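Local coordinates for uncharacterized protein (Leishmania major, PDB 3KSV) that binds zinc and, as a member of the histidine triad (HIT) family, probably acts as a nucleotide-binding hydrolase or transferase, although its substrate is not established, at residues A29-A34 with G71-K76; V50-H55 with H60-E65; R79-P84 with F109-K114. All coordinates share one frame; numbering follows the deposited sequence.

Contact 1: residues A29-A34 with G71-K76; sequences AETSKA and GVLLAK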
loop_
_atom_site.group_PDB
_atom_site.type_symbol
_atom_site.label_atom_id
_atom_site.label_comp_id
_atom_site.label_asym_id
_atom_site.label_seq_id
_atom_site.Cartn_x
_atom_site.Cartn_y
_atom_site.Cartn_z
ATOM N N ALA A 29 -6.149 3.096 16.377
ATOM C CA ALA A 29 -7.488 2.746 15.936
ATOM C C ALA A 29 -7.606 1.227 15.962
ATOM O O ALA A 29 -6.594 0.514 15.942
ATOM C CB ALA A 29 -7.756 3.282 14.549
ATOM N N GLU A 30 -8.841 0.747 16.048
ATOM C CA GLU A 30 -9.129 -0.678 16.068
ATOM C C GLU A 30 -10.488 -0.888 15.425
ATOM O O GLU A 30 -11.424 -0.159 15.701
ATOM C CB GLU A 30 -9.108 -1.220 17.497
ATOM C CG GLU A 30 -9.378 -2.731 17.590
ATOM C CD GLU A 30 -9.220 -3.334 18.999
ATOM O OE1 GLU A 30 -9.131 -2.581 20.003
ATOM O OE2 GLU A 30 -9.205 -4.592 19.098
ATOM N N THR A 31 -10.567 -1.842 14.507
ATOM C CA THR A 31 -11.823 -2.183 13.860
ATOM C C THR A 31 -11.997 -3.661 14.117
ATOM O O THR A 31 -11.176 -4.270 14.805
ATOM C CB THR A 31 -11.810 -1.841 12.332
ATOM O OG1 THR A 31 -10.808 -2.609 11.667
ATOM C CG2 THR A 31 -11.515 -0.361 12.103
ATOM N N SER A 32 -13.049 -4.259 13.573
ATOM C CA SER A 32 -13.252 -5.688 13.781
ATOM C C SER A 32 -12.058 -6.526 13.290
ATOM O O SER A 32 -11.629 -7.454 13.978
ATOM C CB SER A 32 -14.536 -6.145 13.100
ATOM O OG SER A 32 -14.622 -5.597 11.799
ATOM N N LYS A 33 -11.497 -6.184 12.134
ATOM C CA LYS A 33 -10.493 -7.046 11.493
ATOM C C LYS A 33 -9.078 -6.476 11.445
ATOM O O LYS A 33 -8.172 -7.167 10.987
ATOM C CB LYS A 33 -10.958 -7.418 10.073
ATOM C CG LYS A 33 -12.120 -8.407 10.030
ATOM C CD LYS A 33 -11.639 -9.811 10.395
ATOM C CE LYS A 33 -12.760 -10.852 10.357
ATOM N NZ LYS A 33 -12.212 -12.259 10.393
ATOM N N ALA A 34 -8.881 -5.251 11.947
ATOM C CA ALA A 34 -7.622 -4.512 11.768
ATOM C C ALA A 34 -7.247 -3.633 12.975
ATOM O O ALA A 34 -8.094 -3.280 13.774
ATOM C CB ALA A 34 -7.691 -3.655 10.480
ATOM N N GLY A 71 -8.281 -1.988 3.900
ATOM C CA GLY A 71 -8.326 -0.873 2.941
ATOM C C GLY A 71 -9.001 0.371 3.521
ATOM O O GLY A 71 -8.538 1.499 3.320
ATOM N N VAL A 72 -10.108 0.163 4.227
ATOM C CA VAL A 72 -10.850 1.241 4.857
ATOM C C VAL A 72 -10.039 1.887 5.982
ATOM O O VAL A 72 -9.939 3.107 6.024
ATOM C CB VAL A 72 -12.218 0.751 5.407
ATOM C CG1 VAL A 72 -12.780 1.730 6.424
ATOM C CG2 VAL A 72 -13.195 0.539 4.258
ATOM N N LEU A 73 -9.451 1.077 6.873
ATOM C CA LEU A 73 -8.595 1.625 7.921
ATOM C C LEU A 73 -7.371 2.345 7.365
ATOM O O LEU A 73 -6.949 3.355 7.921
ATOM C CB LEU A 73 -8.146 0.548 8.902
ATOM C CG LEU A 73 -7.427 1.072 10.155
ATOM C CD1 LEU A 73 -8.111 2.297 10.771
ATOM C CD2 LEU A 73 -7.261 -0.072 11.198
ATOM N N LEU A 74 -6.798 1.830 6.286
ATOM C CA LEU A 74 -5.657 2.493 5.626
ATOM C C LEU A 74 -6.012 3.908 5.123
ATOM O O LEU A 74 -5.261 4.873 5.323
ATOM C CB LEU A 74 -5.174 1.634 4.467
ATOM C CG LEU A 74 -3.855 1.995 3.794
ATOM C CD1 LEU A 74 -2.704 1.952 4.798
ATOM C CD2 LEU A 74 -3.612 1.020 2.628
ATOM N N ALA A 75 -7.176 4.024 4.496
ATOM C CA ALA A 75 -7.681 5.309 4.007
ATOM C C ALA A 75 -7.942 6.274 5.154
ATOM O O ALA A 75 -7.643 7.453 5.051
ATOM C CB ALA A 75 -8.974 5.107 3.172
ATOM N N LYS A 76 -8.508 5.769 6.243
ATOM C CA LYS A 76 -8.770 6.606 7.413
ATOM C C LYS A 76 -7.472 7.098 8.035
ATOM O O LYS A 76 -7.345 8.289 8.358
ATOM C CB LYS A 76 -9.589 5.847 8.457
ATOM C CG LYS A 76 -10.991 5.614 8.014
ATOM C CD LYS A 76 -11.858 5.024 9.091
ATOM C CE LYS A 76 -13.326 4.994 8.649
ATOM N NZ LYS A 76 -14.194 4.461 9.726
#

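Contact 2: residues V50-H55 with H60-E65; sequences VIPKEH and HELGME. With ZN (zinc ion), chain B.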
loop_
_atom_site.group_PDB
_atom_site.type_symbol
_atom_site.label_atom_id
_atom_site.label_comp_id
_atom_site.label_asym_id
_atom_site.label_seq_id
_atom_site.Cartn_x
_atom_site.Cartn_y
_atom_site.Cartn_z
ATOM N N VAL A 50 -0.578 0.022 9.849
ATOM C CA VAL A 50 -1.925 -0.556 9.839
ATOM C C VAL A 50 -1.776 -2.045 9.552
ATOM O O VAL A 50 -1.229 -2.428 8.517
ATOM C CB VAL A 50 -2.817 0.072 8.742
ATOM C CG1 VAL A 50 -4.127 -0.692 8.603
ATOM C CG2 VAL A 50 -3.072 1.540 9.033
ATOM N N ILE A 51 -2.271 -2.882 10.450
ATOM C CA ILE A 51 -2.122 -4.329 10.306
ATOM C C ILE A 51 -3.467 -5.063 10.409
ATOM O O ILE A 51 -4.371 -4.611 11.114
ATOM C CB ILE A 51 -1.143 -4.907 11.365
ATOM C CG1 ILE A 51 -1.762 -4.886 12.743
ATOM C CG2 ILE A 51 0.183 -4.123 11.390
ATOM C CD1 ILE A 51 -1.043 -5.794 13.716
ATOM N N PRO A 52 -3.607 -6.202 9.710
ATOM C CA PRO A 52 -4.741 -7.052 10.003
ATOM C C PRO A 52 -4.552 -7.763 11.336
ATOM O O PRO A 52 -3.424 -8.068 11.729
ATOM C CB PRO A 52 -4.713 -8.055 8.854
ATOM C CG PRO A 52 -3.281 -8.192 8.543
ATOM C CD PRO A 52 -2.738 -6.804 8.686
ATOM N N LYS A 53 -5.646 -8.018 12.034
ATOM C CA LYS A 53 -5.586 -8.822 13.248
ATOM C C LYS A 53 -5.180 -10.272 12.936
ATOM O O LYS A 53 -4.452 -10.888 13.709
ATOM C CB LYS A 53 -6.924 -8.778 13.983
ATOM C CG LYS A 53 -7.178 -7.458 14.726
ATOM C CD LYS A 53 -8.641 -7.351 15.172
ATOM C CE LYS A 53 -8.865 -6.266 16.214
ATOM N NZ LYS A 53 -10.321 -5.996 16.426
ATOM N N GLU A 54 -5.621 -10.791 11.794
ATOM C CA GLU A 54 -5.277 -12.149 11.348
ATOM C C GLU A 54 -3.769 -12.232 11.090
ATOM O O GLU A 54 -3.189 -11.304 10.517
ATOM C CB GLU A 54 -6.054 -12.486 10.047
ATOM C CG GLU A 54 -5.869 -13.927 9.498
ATOM C CD GLU A 54 -6.228 -14.090 7.984
ATOM O OE1 GLU A 54 -6.805 -13.155 7.338
ATOM O OE2 GLU A 54 -5.906 -15.179 7.438
ATOM N N HIS A 55 -3.130 -13.326 11.507
ATOM C CA HIS A 55 -1.724 -13.549 11.146
ATOM C C HIS A 55 -1.630 -14.043 9.699
ATOM O O HIS A 55 -1.607 -15.250 9.442
ATOM C CB HIS A 55 -1.008 -14.531 12.095
ATOM C CG HIS A 55 0.462 -14.676 11.814
ATOM N ND1 HIS A 55 1.407 -13.785 12.277
ATOM C CD2 HIS A 55 1.142 -15.600 11.092
ATOM C CE1 HIS A 55 2.602 -14.155 11.854
ATOM N NE2 HIS A 55 2.471 -15.257 11.139
ATOM N N HIS A 60 -1.272 -11.670 -0.051
ATOM C CA HIS A 60 -2.032 -12.673 -0.807
ATOM C C HIS A 60 -2.633 -13.758 0.074
ATOM O O HIS A 60 -3.435 -14.548 -0.406
ATOM C CB HIS A 60 -1.209 -13.294 -1.963
ATOM C CG HIS A 60 0.028 -14.027 -1.541
ATOM N ND1 HIS A 60 0.053 -15.395 -1.334
ATOM C CD2 HIS A 60 1.297 -13.596 -1.341
ATOM C CE1 HIS A 60 1.271 -15.764 -0.971
ATOM N NE2 HIS A 60 2.046 -14.689 -0.974
ATOM N N GLU A 61 -2.254 -13.786 1.354
ATOM C CA GLU A 61 -2.817 -14.751 2.286
ATOM C C GLU A 61 -3.977 -14.158 3.075
ATOM O O GLU A 61 -4.642 -14.865 3.830
ATOM C CB GLU A 61 -1.726 -15.252 3.227
ATOM C CG GLU A 61 -0.723 -16.188 2.549
ATOM C CD GLU A 61 0.326 -16.736 3.517
ATOM O OE1 GLU A 61 1.093 -15.912 4.064
ATOM O OE2 GLU A 61 0.385 -17.980 3.724
ATOM N N LEU A 62 -4.231 -12.864 2.880
ATOM C CA LEU A 62 -5.244 -12.141 3.646
ATOM C C LEU A 62 -6.642 -12.461 3.096
ATOM O O LEU A 62 -6.816 -12.558 1.879
ATOM C CB LEU A 62 -4.961 -10.632 3.538
ATOM C CG LEU A 62 -5.522 -9.663 4.576
ATOM C CD1 LEU A 62 -5.110 -10.066 5.982
ATOM C CD2 LEU A 62 -5.073 -8.255 4.243
ATOM N N GLY A 63 -7.627 -12.628 3.976
ATOM C CA GLY A 63 -9.007 -12.863 3.550
ATOM C C GLY A 63 -9.629 -11.644 2.886
ATOM O O GLY A 63 -9.248 -10.521 3.169
ATOM N N MET A 64 -10.587 -11.865 1.997
ATOM C CA MET A 64 -11.228 -10.771 1.264
ATOM C C MET A 64 -11.962 -9.788 2.193
ATOM O O MET A 64 -11.882 -8.585 2.006
ATOM C CB MET A 64 -12.170 -11.329 0.178
ATOM C CG MET A 64 -11.654 -11.280 -1.293
ATOM S SD MET A 64 -9.866 -11.128 -1.611
ATOM N N GLU A 65 -12.649 -10.298 3.211
ATOM C CA GLU A 65 -13.336 -9.430 4.178
ATOM C C GLU A 65 -12.328 -8.605 4.979
ATOM O O GLU A 65 -12.570 -7.438 5.278
ATOM C CB GLU A 65 -14.203 -10.256 5.129
ATOM C CG GLU A 65 -15.415 -10.951 4.457
ATOM C CD GLU A 65 -15.055 -12.225 3.643
ATOM O OE1 GLU A 65 -13.956 -12.815 3.864
ATOM O OE2 GLU A 65 -15.886 -12.637 2.777
HETATM ZN ZN ZN B . 1.637 -12.212 13.465
#

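Contact 3: residues R79-P84 with F109-K114; sequences RAVAGP and FHIIPK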
loop_
_atom_site.group_PDB
_atom_site.type_symbol
_atom_site.label_atom_id
_atom_site.label_comp_id
_atom_site.label_asym_id
_atom_site.label_seq_id
_atom_site.Cartn_x
_atom_site.Cartn_y
_atom_site.Cartn_z
ATOM N N ARG A 79 -5.827 9.913 6.212
ATOM C CA ARG A 79 -6.421 11.212 6.503
ATOM C C ARG A 79 -5.803 11.785 7.794
ATOM O O ARG A 79 -5.551 12.996 7.900
ATOM C CB ARG A 79 -7.935 11.086 6.642
ATOM C CG ARG A 79 -8.676 10.752 5.354
ATOM C CD ARG A 79 -10.040 10.194 5.701
ATOM N NE ARG A 79 -11.069 10.439 4.704
ATOM C CZ ARG A 79 -11.235 9.737 3.589
ATOM N NH1 ARG A 79 -10.403 8.732 3.245
ATOM N NH2 ARG A 79 -12.240 10.058 2.789
ATOM N N ALA A 80 -5.541 10.903 8.766
ATOM C CA ALA A 80 -4.848 11.285 10.004
ATOM C C ALA A 80 -3.456 11.788 9.666
ATOM O O ALA A 80 -3.043 12.861 10.137
ATOM C CB ALA A 80 -4.769 10.116 11.000
ATOM N N VAL A 81 -2.763 11.048 8.811
ATOM C CA VAL A 81 -1.370 11.370 8.454
ATOM C C VAL A 81 -1.283 12.639 7.591
ATOM O O VAL A 81 -0.303 13.402 7.692
ATOM C CB VAL A 81 -0.651 10.150 7.778
ATOM C CG1 VAL A 81 0.647 10.572 7.121
ATOM C CG2 VAL A 81 -0.373 9.072 8.793
ATOM N N ALA A 82 -2.308 12.884 6.772
ATOM C CA ALA A 82 -2.320 14.067 5.901
ATOM C C ALA A 82 -2.408 15.357 6.730
ATOM O O ALA A 82 -2.014 16.438 6.259
ATOM C CB ALA A 82 -3.463 13.981 4.869
ATOM N N GLY A 83 -2.901 15.247 7.966
ATOM C CA GLY A 83 -2.846 16.351 8.930
ATOM C C GLY A 83 -4.095 17.206 8.931
ATOM O O GLY A 83 -5.001 16.968 8.145
ATOM N N PRO A 84 -4.153 18.218 9.815
ATOM C CA PRO A 84 -5.365 19.018 9.935
ATOM C C PRO A 84 -5.795 19.729 8.655
ATOM O O PRO A 84 -7.000 19.832 8.417
ATOM C CB PRO A 84 -5.006 20.016 11.033
ATOM C CG PRO A 84 -4.091 19.286 11.872
ATOM C CD PRO A 84 -3.227 18.509 10.916
ATOM N N PHE A 109 1.068 -2.408 6.734
ATOM C CA PHE A 109 1.155 -1.243 5.876
ATOM C C PHE A 109 1.801 -0.104 6.652
ATOM O O PHE A 109 1.294 0.316 7.673
ATOM C CB PHE A 109 -0.245 -0.810 5.421
ATOM C CG PHE A 109 -0.834 -1.681 4.375
ATOM C CD1 PHE A 109 -0.743 -1.322 3.033
ATOM C CD2 PHE A 109 -1.457 -2.870 4.718
ATOM C CE1 PHE A 109 -1.257 -2.109 2.071
ATOM C CE2 PHE A 109 -1.987 -3.680 3.743
ATOM C CZ PHE A 109 -1.900 -3.295 2.408
ATOM N N HIS A 110 2.925 0.387 6.163
ATOM C CA HIS A 110 3.543 1.585 6.692
ATOM C C HIS A 110 2.831 2.785 6.042
ATOM O O HIS A 110 2.600 2.770 4.812
ATOM C CB HIS A 110 5.020 1.630 6.285
ATOM C CG HIS A 110 5.849 0.467 6.762
ATOM N ND1 HIS A 110 6.602 0.518 7.910
ATOM C CD2 HIS A 110 6.111 -0.738 6.194
ATOM C CE1 HIS A 110 7.264 -0.618 8.046
ATOM N NE2 HIS A 110 6.982 -1.400 7.019
ATOM N N ILE A 111 2.488 3.801 6.847
ATOM C CA ILE A 111 2.120 5.135 6.326
ATOM C C ILE A 111 3.164 6.117 6.821
ATOM O O ILE A 111 3.214 6.411 8.016
ATOM C CB ILE A 111 0.690 5.607 6.704
ATOM C CG1 ILE A 111 -0.357 4.483 6.529
ATOM C CG2 ILE A 111 0.279 6.824 5.805
ATOM C CD1 ILE A 111 -0.273 3.371 7.573
ATOM N N ILE A 112 4.023 6.592 5.909
ATOM C CA ILE A 112 5.274 7.276 6.280
ATOM C C ILE A 112 5.244 8.721 5.795
ATOM O O ILE A 112 5.298 8.949 4.583
ATOM C CB ILE A 112 6.520 6.588 5.662
ATOM C CG1 ILE A 112 6.550 5.077 5.938
ATOM C CG2 ILE A 112 7.791 7.186 6.226
ATOM C CD1 ILE A 112 7.380 4.310 4.950
ATOM N N PRO A 113 5.149 9.711 6.727
ATOM C CA PRO A 113 5.181 11.131 6.359
ATOM C C PRO A 113 6.456 11.478 5.619
ATOM O O PRO A 113 7.529 10.978 5.977
ATOM C CB PRO A 113 5.161 11.853 7.707
ATOM C CG PRO A 113 4.462 10.882 8.622
ATOM C CD PRO A 113 4.854 9.527 8.159
ATOM N N LYS A 114 6.324 12.290 4.576
ATOM C CA LYS A 114 7.467 12.773 3.812
ATOM C C LYS A 114 7.503 14.267 4.014
ATOM O O LYS A 114 6.892 15.051 3.280
ATOM C CB LYS A 114 7.360 12.415 2.316
ATOM C CG LYS A 114 8.638 12.725 1.507
ATOM C CD LYS A 114 9.768 11.767 1.898
ATOM C CE LYS A 114 11.007 11.875 1.043
ATOM N NZ LYS A 114 10.685 11.794 -0.396
#

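Contact 1: residues A29-A34 with G71-K76
Leu73 of helix 64-82 meets the edge of the sheet by dividing its two methyl groups between two alanines. CD1 lies 3.9 Å from CB of Ala29, while CD2 reaches CB of Ala34 at 3.7 Å and also approaches the carbonyl carbon C of Ala34. The first torsion of Leu73 (chi1 -171°) carries CG out toward residues 29-34, and the second (chi2 44°) turns CD1 to Ala29 and CD2 to Ala34. Thr31 adds a looser touch, its CG2 standing 4.4 Å from Leu73 CD2.

The next shell fixes the turn that carries the alanines. Thr31 N donates to Ala34 O across 3.0 Å, closing the connection between strands 27-30 and 34-38. The hydroxyl of Thr31 hydrogen-bonds to Asp69, one helical turn before Leu73, and Asp69 also takes the amide of Lys33. Ala29 packs in addition on Ile146 of the second subunit.

The Leu73 contacts are apolar, mostly methyl on methyl, whereas the polar bonds lie between the turn and Asp69. Burial of Leu73 probably supplies most of the cohesion between the two segments, and the direction-dependent bonds to Asp69 fix where the turn sits against the helix.

Contact 2: residues V50-H55 with H60-E65
The zinc site of this HIT protein borders the contact: strand 48-52 runs into a loop that carries His55 to the metal, and the chain then returns through residues 60-65 into helix 64-82. Across this return, Leu62 CD1 packs against the Pro52 ring, 3.5 Å from CB and 3.7 Å from CG, so a single methyl touches two neighbouring ring atoms. Leu62 reaches them because its CG is anti to the backbone N (chi1 -159°), which brings the end of the side chain nearer the strand than its first bond would suggest.

Glu54 lies obliquely over the same leucine. Its extended chain carries OE1 to 3.8 Å from Leu62 CD1. OE1 also comes to 3.5 Å from the amide N of Gly63, the N-cap residue of the helix, a near approach that does not count as a hydrogen bond. Asp66 brings a second carboxylate close to OE1, and this proximity of like charges could raise the proton affinity of either group.

On the metal side, His55 ND1 binds the zinc ion at 2.0 Å, and Cys13, Cys16 and His106 complete the site. Pro52 O accepts a hydrogen bond from NE2 of His106, tying the strand end to a second zinc ligand. Leu62 O is hydrogen-bonded to NH2 of Arg79 of the second subunit.

The chemistry is thus divided: an apolar proline-leucine contact lies across the short connection, the Glu54 carboxylate near the helix start may gain electrostatically from the helix dipole, and metal coordination fixes the His55 end.

Contact 3: residues R79-P84 with F109-K114
Val81, near the end of helix 64-82, rests on Ile111 and Pro113 of strand 109-114, a contact that seats the helix on the antiparallel sheet of the HIT fold. The strand begins within the predicted histidine triad motif and continues beyond it.

Along the helical segment, Arg79 faces the partner subunit, where it packs on Ile149 of the second copy. At Val81 the contact with the strand is made. With chi1 at 166°, CG1 points away from the valine's own backbone N and CG2 away from its carbonyl carbon. The two branches straddle Ile111 CG2, at 3.8 Å from Val81 CG2 and 4.0 Å from Val81 CG1. CG1 also reaches Pro113 CG at 4.1 Å, the valine and proline side chains meeting at about a right angle. Tyr90 and Met48 from the flanking strands touch Val81 as well, and Tyr142 of the second subunit packs on it.

Ala82 is linked through its backbone to Met88. Gly83 then leaves helical geometry with a phi of 94°, a positive value that glycine takes readily. Its amide N makes weak hydrogen bonds back into the helix, to Arg79 O at 3.5 Å and to Ala80 O at 3.2 Å.

Overall arrangement
All three contacts set helix 64-82 or its approach against one antiparallel sheet. Contact 2 is nested along the chain inside the loop closed by contact 1, and contact 3 follows both in series. Centres of contacts 1 and 2 are about 11 Å apart, and the two join directly where Lys33 O and Lys53 N approach to 2.9 Å. Contact 3 lies about 14 Å from contact 1 and 21 Å from contact 2, centre to centre, yet Val50 N and Phe109 O bridge neighbouring strands at 2.9 Å. One helix thus lies across the sheet that carries the zinc-ligand loop and the predicted histidine triad motif, and probably links both to the second subunit, which every contact touches.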